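Local coordinates for uncharacterized protein (Bacteroides ovatus, PDB 4E6F), which is of unknown function but belongs to the DUF4468 family, whose members have a fold like that of the TATA-binding protein, at residues 48-51 and 52-56; 56-59 and 60-63. One frame throughout, in Å; residues are numbered along the deposited sequence.

Contact 1: residues 48-51 and 52-56; sequences WMDE and RLKEN
Arg52 lays its CB over one face of the Trp48 indole, a CH-pi contact in which the carbon sits 4.2 Å from the centroid of the five-membered ring, displaced toward the ring's rim. Its CG continues the overlap, 3.8 Å from Trp48 CZ2. With Arg52 CG anti to the backbone N (chi1 174°), the aliphatic part of the chain runs alongside the indole, and a bend at chi2 carries the guanidinium onward, its plane steeply inclined to the ring. There Arg52 NH1 donates to Asn56 OD1 at 2.9 Å, the acceptor lying close to the guanidinium plane, while Arg52 NH2 forms a salt bridge with Glu79. Trp48 NE1 turns instead to Asp165 of helix 149-169, which also packs against the indole.

The partners in each pair lie one turn apart on helix 38-54, a helix set against the antiparallel sheet of the TBP-like fold. The i to i+4 backbone bonds continue without a break through the segment, from Arg52 N to Trp48 O at 2.8 Å and on to Glu55 N with Glu51 O. Met49, present as selenomethionine, and Leu53 lie side by side on the buried flank, Met49 CG 3.7 Å from Leu53 CD1; Met49 and Leu53 both meet Ile99 of strand 90-104.

On the more exposed flank Lys54 NZ, in one of the two conformers of its side chain, meets Asp50 OD1 at 2.7 Å in a salt bridge, on the syn side of the carboxylate and 19° out of its plane. In this conformer the lysine chain arches over Asp50 O, Lys54 CG 3.4 Å from Asp50 O, before a bend at chi4 brings the ammonium to the carboxylate. With an alanine at position 50 this ammonium would probably lose its charged mate and be freer to swing.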
loop_
_atom_site.group_PDB
_atom_site.type_symbol
_atom_site.label_atom_id
_atom_site.label_comp_id
_atom_site.label_asym_id
_atom_site.label_seq_id
_atom_site.Cartn_x
_atom_site.Cartn_y
_atom_site.Cartn_z
ATOM N N TRP A 48 8.859 7.398 10.509
ATOM C CA TRP A 48 8.335 7.396 9.145
ATOM C C TRP A 48 6.812 7.217 9.143
ATOM O O TRP A 48 6.096 7.993 8.491
ATOM C CB TRP A 48 8.983 6.300 8.282
ATOM C CG TRP A 48 8.247 6.104 6.984
ATOM C CD1 TRP A 48 8.272 6.932 5.900
ATOM C CD2 TRP A 48 7.236 5.117 6.715
ATOM N NE1 TRP A 48 7.348 6.525 4.969
ATOM C CE2 TRP A 48 6.699 5.407 5.441
ATOM C CE3 TRP A 48 6.755 3.995 7.418
ATOM C CZ2 TRP A 48 5.691 4.633 4.858
ATOM C CZ3 TRP A 48 5.745 3.227 6.844
ATOM C CH2 TRP A 48 5.205 3.564 5.593
HETATM N N MSE A 49 6.320 6.187 9.843
HETATM C CA MSE A 49 4.889 5.940 9.793
HETATM C C MSE A 49 4.101 7.093 10.408
HETATM O O MSE A 49 3.049 7.453 9.892
HETATM C CB MSE A 49 4.502 4.618 10.456
HETATM C CG MSE A 49 3.101 4.213 10.006
HETATM SE SE MSE A 49 2.359 2.736 11.009
HETATM C CE MSE A 49 3.617 1.380 10.444
ATOM N N ASP A 50 4.629 7.679 11.499
ATOM C CA ASP A 50 3.956 8.811 12.133
ATOM C C ASP A 50 3.805 9.967 11.136
ATOM O O ASP A 50 2.709 10.487 10.957
ATOM C CB ASP A 50 4.741 9.261 13.373
ATOM C CG ASP A 50 4.057 10.331 14.190
ATOM O OD1 ASP A 50 2.812 10.365 14.198
ATOM O OD2 ASP A 50 4.765 11.104 14.849
ATOM N N GLU A 51 4.908 10.346 10.465
ATOM C CA GLU A 51 4.863 11.441 9.502
ATOM C C GLU A 51 4.036 11.083 8.270
ATOM O O GLU A 51 3.259 11.911 7.784
ATOM C CB GLU A 51 6.285 11.857 9.091
ATOM C CG GLU A 51 7.073 12.519 10.214
ATOM C CD GLU A 51 6.484 13.786 10.812
ATOM O OE1 GLU A 51 5.966 14.632 10.047
ATOM O OE2 GLU A 51 6.538 13.929 12.054
ATOM N N ARG A 52 4.159 9.843 7.772
ATOM C CA ARG A 52 3.412 9.407 6.593
ATOM C C ARG A 52 1.898 9.438 6.845
ATOM O O ARG A 52 1.132 9.832 5.969
ATOM C CB ARG A 52 3.875 7.999 6.151
ATOM C CG ARG A 52 3.068 7.366 5.013
ATOM C CD ARG A 52 3.144 8.189 3.715
ATOM N NE ARG A 52 2.359 7.573 2.653
ATOM C CZ ARG A 52 1.035 7.637 2.551
ATOM N NH1 ARG A 52 0.321 8.333 3.439
ATOM N NH2 ARG A 52 0.411 6.998 1.573
ATOM N N LEU A 53 1.462 9.014 8.036
ATOM C CA LEU A 53 0.029 9.028 8.313
ATOM C C LEU A 53 -0.454 10.444 8.660
ATOM O O LEU A 53 -1.586 10.781 8.318
ATOM C CB LEU A 53 -0.323 8.003 9.412
ATOM C CG LEU A 53 -0.106 6.534 8.935
ATOM C CD1 LEU A 53 -0.325 5.531 10.074
ATOM C CD2 LEU A 53 -1.029 6.167 7.792
ATOM N N LYS A 54 0.401 11.280 9.287
ATOM C CA LYS A 54 0.013 12.672 9.560
ATOM C C LYS A 54 -0.238 13.389 8.240
ATOM O O LYS A 54 -1.120 14.241 8.173
ATOM C CB LYS A 54 1.080 13.406 10.384
ATOM C CG LYS A 54 0.877 13.211 11.874
ATOM C CD LYS A 54 2.050 13.717 12.713
ATOM C CE LYS A 54 1.678 13.863 14.175
ATOM N NZ LYS A 54 1.400 12.557 14.848
ATOM N N GLU A 55 0.497 12.999 7.169
ATOM C CA GLU A 55 0.345 13.622 5.843
ATOM C C GLU A 55 -1.039 13.387 5.241
ATOM O O GLU A 55 -1.469 14.183 4.410
ATOM C CB GLU A 55 1.438 13.142 4.882
ATOM C CG GLU A 55 2.768 13.850 5.114
ATOM C CD GLU A 55 4.004 13.180 4.540
ATOM O OE1 GLU A 55 3.856 12.205 3.770
ATOM O OE2 GLU A 55 5.127 13.607 4.893
ATOM N N ASN A 56 -1.762 12.342 5.686
ATOM C CA ASN A 56 -3.131 12.088 5.220
ATOM C C ASN A 56 -4.104 13.179 5.695
ATOM O O ASN A 56 -5.164 13.353 5.100
ATOM C CB ASN A 56 -3.622 10.724 5.687
ATOM C CG ASN A 56 -2.885 9.557 5.065
ATOM O OD1 ASN A 56 -2.087 9.722 4.135
ATOM N ND2 ASN A 56 -3.186 8.331 5.531
#

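Contact 2: residues 56-59 and 60-63; sequences NKNI and DSRI
Ser61 OG is gripped from several directions: it donates to Asn58 OD1 at 2.7 Å and accepts from Asn56 ND2 at 3.0 Å, while the backbone N of Glu78 in strand 72-85 also bonds to it. The two asparagines meet the hydroxyl differently. Ser61 OG lies almost in the amide plane of Asn56, along a fairly straight bond (162°), but stands tilted 29° from the carbonyl plane of Asn58. The Asn56 amide is held at its oxygen by Arg52, and Tyr97 also bonds to its ND2. The Asn58 side chain takes the crowded position between its backbone N and carbonyl carbon (chi1 61°), which folds OD1 back over the turn; its ND2 bonds to Glu78 O.

Here the chain leaves helix 38-54 through Lys57, whose positive phi breaks the helical path, and doubles back in a type I beta turn from Asn58 to Ser61 before entering strand 62-67. The closing bond of the turn, Ser61 N to Asn58 O, is weak at 3.3 Å. Arg62, bent at chi3, brings its guanidinium back to Ile59 O: Arg62 NE at 3.1 Å and NH2 at 3.2 Å both donate to this one carbonyl oxygen, each weakly and with poorly aligned hydrogens.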
loop_
_atom_site.group_PDB
_atom_site.type_symbol
_atom_site.label_atom_id
_atom_site.label_comp_id
_atom_site.label_asym_id
_atom_site.label_seq_id
_atom_site.Cartn_x
_atom_site.Cartn_y
_atom_site.Cartn_z
ATOM N N ASN A 56 -1.762 12.342 5.686
ATOM C CA ASN A 56 -3.131 12.088 5.220
ATOM C C ASN A 56 -4.104 13.179 5.695
ATOM O O ASN A 56 -5.164 13.353 5.100
ATOM C CB ASN A 56 -3.622 10.724 5.687
ATOM C CG ASN A 56 -2.885 9.557 5.065
ATOM O OD1 ASN A 56 -2.087 9.722 4.135
ATOM N ND2 ASN A 56 -3.186 8.331 5.531
ATOM N N LYS A 57 -3.744 13.891 6.784
ATOM C CA LYS A 57 -4.509 15.015 7.354
ATOM C C LYS A 57 -5.972 14.630 7.679
ATOM O O LYS A 57 -6.911 15.330 7.286
ATOM C CB LYS A 57 -4.468 16.247 6.418
ATOM C CG LYS A 57 -3.059 16.780 6.191
ATOM C CD LYS A 57 -3.054 18.002 5.249
ATOM C CE LYS A 57 -3.133 17.624 3.786
ATOM N NZ LYS A 57 -3.230 18.825 2.913
ATOM N N ASN A 58 -6.162 13.504 8.378
ATOM C CA ASN A 58 -7.494 13.105 8.838
ATOM C C ASN A 58 -7.378 12.297 10.125
ATOM O O ASN A 58 -6.321 11.714 10.421
ATOM C CB ASN A 58 -8.339 12.365 7.792
ATOM C CG ASN A 58 -7.738 11.072 7.301
ATOM O OD1 ASN A 58 -7.446 10.143 8.071
ATOM N ND2 ASN A 58 -7.581 10.978 5.995
ATOM N N ILE A 59 -8.483 12.239 10.882
ATOM C CA ILE A 59 -8.525 11.534 12.160
ATOM C C ILE A 59 -8.480 9.994 12.003
ATOM O O ILE A 59 -8.139 9.309 12.966
ATOM C CB ILE A 59 -9.747 12.006 12.993
ATOM C CG1 ILE A 59 -11.091 11.657 12.298
ATOM C CG2 ILE A 59 -9.624 13.521 13.289
ATOM C CD1 ILE A 59 -12.371 11.869 13.210
ATOM N N ASP A 60 -8.746 9.461 10.797
ATOM C CA ASP A 60 -8.721 8.010 10.562
ATOM C C ASP A 60 -7.334 7.523 10.101
ATOM O O ASP A 60 -7.189 6.381 9.635
ATOM C CB ASP A 60 -9.803 7.626 9.545
ATOM C CG ASP A 60 -11.195 7.733 10.147
ATOM O OD1 ASP A 60 -11.565 6.850 10.939
ATOM O OD2 ASP A 60 -11.868 8.744 9.897
ATOM N N SER A 61 -6.304 8.380 10.278
ATOM C CA SER A 61 -4.926 8.053 9.926
ATOM C C SER A 61 -4.024 8.267 11.127
ATOM O O SER A 61 -3.824 9.401 11.577
ATOM C CB SER A 61 -4.480 8.898 8.742
ATOM O OG SER A 61 -5.292 8.587 7.614
ATOM N N ARG A 62 -3.495 7.164 11.693
ATOM C CA ARG A 62 -2.661 7.261 12.886
ATOM C C ARG A 62 -2.009 5.918 13.202
ATOM O O ARG A 62 -2.520 4.847 12.782
ATOM C CB ARG A 62 -3.542 7.681 14.103
ATOM C CG ARG A 62 -4.752 6.739 14.304
ATOM C CD ARG A 62 -5.616 7.130 15.481
ATOM N NE ARG A 62 -6.249 8.415 15.198
ATOM C CZ ARG A 62 -6.729 9.220 16.131
ATOM N NH1 ARG A 62 -6.699 8.858 17.407
ATOM N NH2 ARG A 62 -7.262 10.387 15.796
ATOM N N ILE A 63 -0.915 5.958 13.986
ATOM C CA ILE A 63 -0.322 4.722 14.499
ATOM C C ILE A 63 -1.259 4.230 15.590
ATOM O O ILE A 63 -1.658 5.024 16.453
ATOM C CB ILE A 63 1.087 4.965 15.057
ATOM C CG1 ILE A 63 2.022 5.468 13.939
ATOM C CG2 ILE A 63 1.639 3.659 15.693
ATOM C CD1 ILE A 63 3.458 5.721 14.387
#

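In the fold
Asn56 belongs to both contacts, closing contact 1 and opening contact 2. Contact 1 is partly buried: regular helical bonds, apolar packing toward the sheet and one salt bridge near the surface. Contact 2, on the surface, has one weak turn-closing backbone bond in place of the helical series and depends on side-chain amides, a hydroxyl and weak bonds. Their centres are about 8 Å apart, and the helix and strand pack directly: Leu53 CD1 lies 3.6 Å from Arg62 O, and Ile63 CD1 3.7 Å from Asp50 N. Strand 72-85 receives both, through Glu79 from the helix end and Glu78 from the turn.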